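Side-chain contacts in catechol 1,2-dioxygenase (Acinetobacter sp., PDB 1DMH), which catalyses the iron(III)-dependent intradiol cleavage of catechol by O2 to cis,cis-muconate, working as a homodimer joined by a helical linker: residues 16-21 / 36-41; 194-199 / 284-289. One frame throughout, in Å; residues are numbered along the deposited sequence.

Interaction 1: 16-21 / 36-41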
# COMPACT_ATOMS: atom_id res chain seq x y z
N ARG A 16 6.71 8.96 -18.81
CA ARG A 16 5.51 9.46 -19.46
C ARG A 16 4.68 8.30 -19.98
O ARG A 16 3.45 8.31 -19.90
CB ARG A 16 5.86 10.44 -20.58
CG ARG A 16 6.50 11.75 -20.10
CD ARG A 16 6.71 12.67 -21.29
NE ARG A 16 5.43 13.06 -21.88
CZ ARG A 16 4.63 13.98 -21.35
NH1 ARG A 16 5.01 14.61 -20.24
NH2 ARG A 16 3.45 14.24 -21.89
N VAL A 17 5.36 7.29 -20.51
CA VAL A 17 4.66 6.10 -21.02
C VAL A 17 3.93 5.34 -19.90
O VAL A 17 2.75 5.02 -20.01
CB VAL A 17 5.66 5.15 -21.67
CG1 VAL A 17 4.96 3.84 -22.07
CG2 VAL A 17 6.28 5.83 -22.87
N ALA A 18 4.65 5.07 -18.81
CA ALA A 18 4.09 4.36 -17.67
C ALA A 18 2.89 5.08 -17.06
O ALA A 18 1.96 4.44 -16.55
CB ALA A 18 5.17 4.16 -16.62
N SER A 19 2.90 6.42 -17.10
CA SER A 19 1.80 7.21 -16.55
C SER A 19 0.62 7.35 -17.52
O SER A 19 -0.38 8.01 -17.20
CB SER A 19 2.31 8.59 -16.16
OG SER A 19 3.36 8.46 -15.21
N GLY A 20 0.75 6.75 -18.71
CA GLY A 20 -0.31 6.82 -19.72
C GLY A 20 -0.51 8.21 -20.31
O GLY A 20 -1.53 8.47 -20.95
N LEU A 21 0.46 9.08 -20.10
CA LEU A 21 0.38 10.44 -20.60
C LEU A 21 0.19 10.47 -22.10
O LEU A 21 -0.48 11.35 -22.62
CB LEU A 21 1.65 11.20 -20.19
CG LEU A 21 1.57 12.14 -18.98
CD1 LEU A 21 0.64 11.63 -17.92
CD2 LEU A 21 2.97 12.38 -18.46
N ARG A 36 3.54 12.49 -11.42
CA ARG A 36 4.34 13.18 -10.41
C ARG A 36 4.86 12.24 -9.33
O ARG A 36 6.03 12.28 -8.97
CB ARG A 36 3.51 14.29 -9.77
CG ARG A 36 4.13 14.95 -8.54
CD ARG A 36 5.47 15.57 -8.82
NE ARG A 36 5.91 16.33 -7.66
CZ ARG A 36 5.54 17.59 -7.41
NH1 ARG A 36 4.74 18.23 -8.26
NH2 ARG A 36 5.91 18.18 -6.29
N VAL A 37 3.99 11.38 -8.80
CA VAL A 37 4.42 10.46 -7.76
C VAL A 37 5.50 9.50 -8.28
O VAL A 37 6.49 9.26 -7.58
CB VAL A 37 3.22 9.66 -7.18
CG1 VAL A 37 3.71 8.65 -6.15
CG2 VAL A 37 2.24 10.61 -6.52
N LEU A 38 5.35 8.96 -9.49
CA LEU A 38 6.38 8.06 -10.04
C LEU A 38 7.71 8.77 -10.25
O LEU A 38 8.77 8.24 -9.98
CB LEU A 38 5.97 7.46 -11.38
CG LEU A 38 4.82 6.47 -11.39
CD1 LEU A 38 4.64 5.94 -12.80
CD2 LEU A 38 5.13 5.34 -10.44
N SER A 39 7.63 9.98 -10.78
CA SER A 39 8.84 10.75 -11.03
C SER A 39 9.57 10.96 -9.73
O SER A 39 10.76 10.72 -9.65
CB SER A 39 8.48 12.10 -11.65
OG SER A 39 7.92 11.89 -12.93
N ASP A 40 8.86 11.42 -8.71
CA ASP A 40 9.51 11.65 -7.42
C ASP A 40 10.12 10.36 -6.84
O ASP A 40 11.22 10.39 -6.31
CB ASP A 40 8.52 12.26 -6.40
CG ASP A 40 8.16 13.71 -6.72
OD1 ASP A 40 8.85 14.38 -7.53
OD2 ASP A 40 7.18 14.19 -6.13
N LEU A 41 9.41 9.24 -6.94
CA LEU A 41 9.94 7.99 -6.40
C LEU A 41 11.14 7.47 -7.19
O LEU A 41 12.08 6.96 -6.59
CB LEU A 41 8.84 6.92 -6.35
CG LEU A 41 7.80 7.12 -5.25
CD1 LEU A 41 6.71 6.05 -5.41
CD2 LEU A 41 8.45 7.00 -3.88
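The contact belongs to the helical zipper, the N-terminal helical domain that forms the dimer axis. Here the C-terminal end of helix 9-18 rests on the middle of helix 28-47, and A18 and S19 meet L38. L38 carries its side of the contact with one methyl. Its CG lies anti to the carbonyl carbon (chi1 -68°), and the extended chi2 of -177° sends CD1 toward 16-21. A18 offers its CB methyl to CD1. All three residues are buried, and no hydrogen bond links the two segments. S19 turns OG back beside its own backbone N, where it bonds to the carbonyl of L15. That bond ties the hydroxyl back to the last turn of helix 9-18, although OG also touches the leucine methyl. Just past S19 the chain leaves helical geometry in a Schellman motif, with G20 at positive phi (68°). Its G20 N to V17 O bond is 2.9 Å, and L21 N reaches R16 O at 3.1 Å. F80 of the second subunit also packs on L38, and R217 of that subunit donates a hydrogen bond to A18 O. At the contact itself, L38 CD1 lies 3.7 Å from S19 OG and 4.2 Å from A18 CB.

Interaction 2: 194-199 / 284-289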
# COMPACT_ATOMS: atom_id res chain seq x y z
N THR A 194 -21.79 7.94 29.69
CA THR A 194 -21.00 6.90 29.07
C THR A 194 -19.89 6.50 30.07
O THR A 194 -20.12 6.59 31.28
CB THR A 194 -20.41 7.40 27.73
OG1 THR A 194 -19.76 6.32 27.07
CG2 THR A 194 -19.43 8.54 27.96
N ILE A 195 -18.74 6.03 29.59
CA ILE A 195 -17.64 5.71 30.51
C ILE A 195 -16.37 6.42 30.01
O ILE A 195 -16.29 6.79 28.83
CB ILE A 195 -17.34 4.18 30.60
CG1 ILE A 195 -16.99 3.63 29.22
CG2 ILE A 195 -18.53 3.43 31.20
CD1 ILE A 195 -16.51 2.20 29.25
N LEU A 196 -15.41 6.62 30.90
CA LEU A 196 -14.14 7.24 30.52
C LEU A 196 -13.36 6.29 29.64
O LEU A 196 -13.13 5.14 30.01
CB LEU A 196 -13.26 7.55 31.72
CG LEU A 196 -13.28 8.95 32.31
CD1 LEU A 196 -12.25 8.97 33.44
CD2 LEU A 196 -12.91 9.99 31.27
N PRO A 197 -12.96 6.74 28.45
CA PRO A 197 -12.19 5.86 27.58
C PRO A 197 -10.75 5.79 28.04
O PRO A 197 -10.29 6.63 28.84
CB PRO A 197 -12.32 6.55 26.23
CG PRO A 197 -12.24 7.98 26.63
CD PRO A 197 -13.23 8.02 27.78
N ALA A 198 -10.04 4.77 27.56
CA ALA A 198 -8.62 4.59 27.86
C ALA A 198 -7.96 4.91 26.52
O ALA A 198 -8.60 4.80 25.48
CB ALA A 198 -8.32 3.13 28.25
N GLY A 199 -6.69 5.30 26.55
CA GLY A 199 -6.00 5.58 25.31
C GLY A 199 -6.01 4.37 24.39
O GLY A 199 -6.29 3.24 24.82
N ALA A 284 -17.21 10.63 36.83
CA ALA A 284 -16.42 11.74 36.33
C ALA A 284 -17.35 12.66 35.50
O ALA A 284 -18.34 12.20 34.89
CB ALA A 284 -15.29 11.22 35.47
N GLU A 285 -17.06 13.95 35.49
CA GLU A 285 -17.84 14.89 34.70
C GLU A 285 -16.93 15.75 33.81
O GLU A 285 -15.88 16.25 34.27
CB GLU A 285 -18.69 15.81 35.59
CG GLU A 285 -19.43 16.90 34.82
CD GLU A 285 -20.23 17.82 35.73
OE1 GLU A 285 -19.70 18.20 36.80
OE2 GLU A 285 -21.37 18.18 35.37
N MET A 286 -17.31 15.90 32.54
CA MET A 286 -16.59 16.72 31.57
C MET A 286 -17.62 17.61 30.89
O MET A 286 -18.70 17.16 30.53
CB MET A 286 -15.88 15.88 30.51
CG MET A 286 -14.79 14.96 31.05
SD MET A 286 -13.99 13.93 29.78
CE MET A 286 -13.05 15.12 28.93
N VAL A 287 -17.30 18.89 30.76
CA VAL A 287 -18.17 19.84 30.10
C VAL A 287 -17.39 20.29 28.87
O VAL A 287 -16.21 20.60 28.97
CB VAL A 287 -18.43 21.09 31.00
CG1 VAL A 287 -19.38 22.06 30.30
CG2 VAL A 287 -18.99 20.66 32.33
N PHE A 288 -18.01 20.29 27.70
CA PHE A 288 -17.29 20.75 26.51
C PHE A 288 -18.29 21.38 25.56
O PHE A 288 -19.19 20.71 25.07
CB PHE A 288 -16.56 19.61 25.80
CG PHE A 288 -15.68 20.08 24.67
CD1 PHE A 288 -14.63 20.97 24.91
CD2 PHE A 288 -15.93 19.70 23.36
CE1 PHE A 288 -13.84 21.47 23.86
CE2 PHE A 288 -15.15 20.19 22.31
CZ PHE A 288 -14.10 21.08 22.58
N ASP A 289 -18.14 22.69 25.34
CA ASP A 289 -19.02 23.42 24.42
C ASP A 289 -18.31 23.52 23.09
O ASP A 289 -17.07 23.60 23.03
CB ASP A 289 -19.28 24.86 24.87
CG ASP A 289 -19.92 24.94 26.23
OD1 ASP A 289 -20.66 24.02 26.62
OD2 ASP A 289 -19.69 25.96 26.90
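L196 reaches across to A284 and M286 with both of its branches. Its CD1 methyl meets A284 CB at 4.3 Å. Its CD2 methyl meets M286 SD, also at 4.3 Å. One forked side chain therefore touches two residues separated by E285 along the strand. A284 and M286 both start toward 194-199, as alternate residues of a beta strand share a side. A284 stays short and meets the leucine with its only methyl. M286 reaches further. With CG tucked beside the backbone N (chi1 -63°) and the chain extended at chi2 (178°), the sulfur arrives at the CD2 branch. L196 leaves its backbone alongside the other segment rather than toward it, and only its two end methyls bend in to meet A284 and M286. The contact is wholly apolar, without a hydrogen bond across it. It belongs to the core of the beta-rich catalytic domain of intradiol dioxygenases. The side chain of M286 is about 4 Å from that of I225, part of the catechol-binding site, and about 13 Å from the iron. Strand 133-141 lies between the two segments in the sheet: it pairs antiparallel with 189-195 and parallel with 283-291. V243 of strand 237-243 also packs on L196, while V263 and A265 of strand 262-268 pack on M286.

From the N terminus, the chain first runs through helix 9-18, then through a connecting turn into helix 28-47. Interaction 1 closes this short loop of 14 residues, 8 of them helical. The chain then passes through the remaining N-terminal helices and enters the beta-rich domain. Interaction 2 opens there at 194-199. It closes a longer loop of 84 residues, including strand 220-230, which carries the iron ligands H224 and H226. The two loops follow in series and neither nest nor cross. The centres of interactions 1 and 2 are about 48 Å apart, on opposite sides of the chain's centre. Interaction 1 joins helices of the dimer linker; interaction 2 joins the chain around the end of strand 189-195 to strand 283-291.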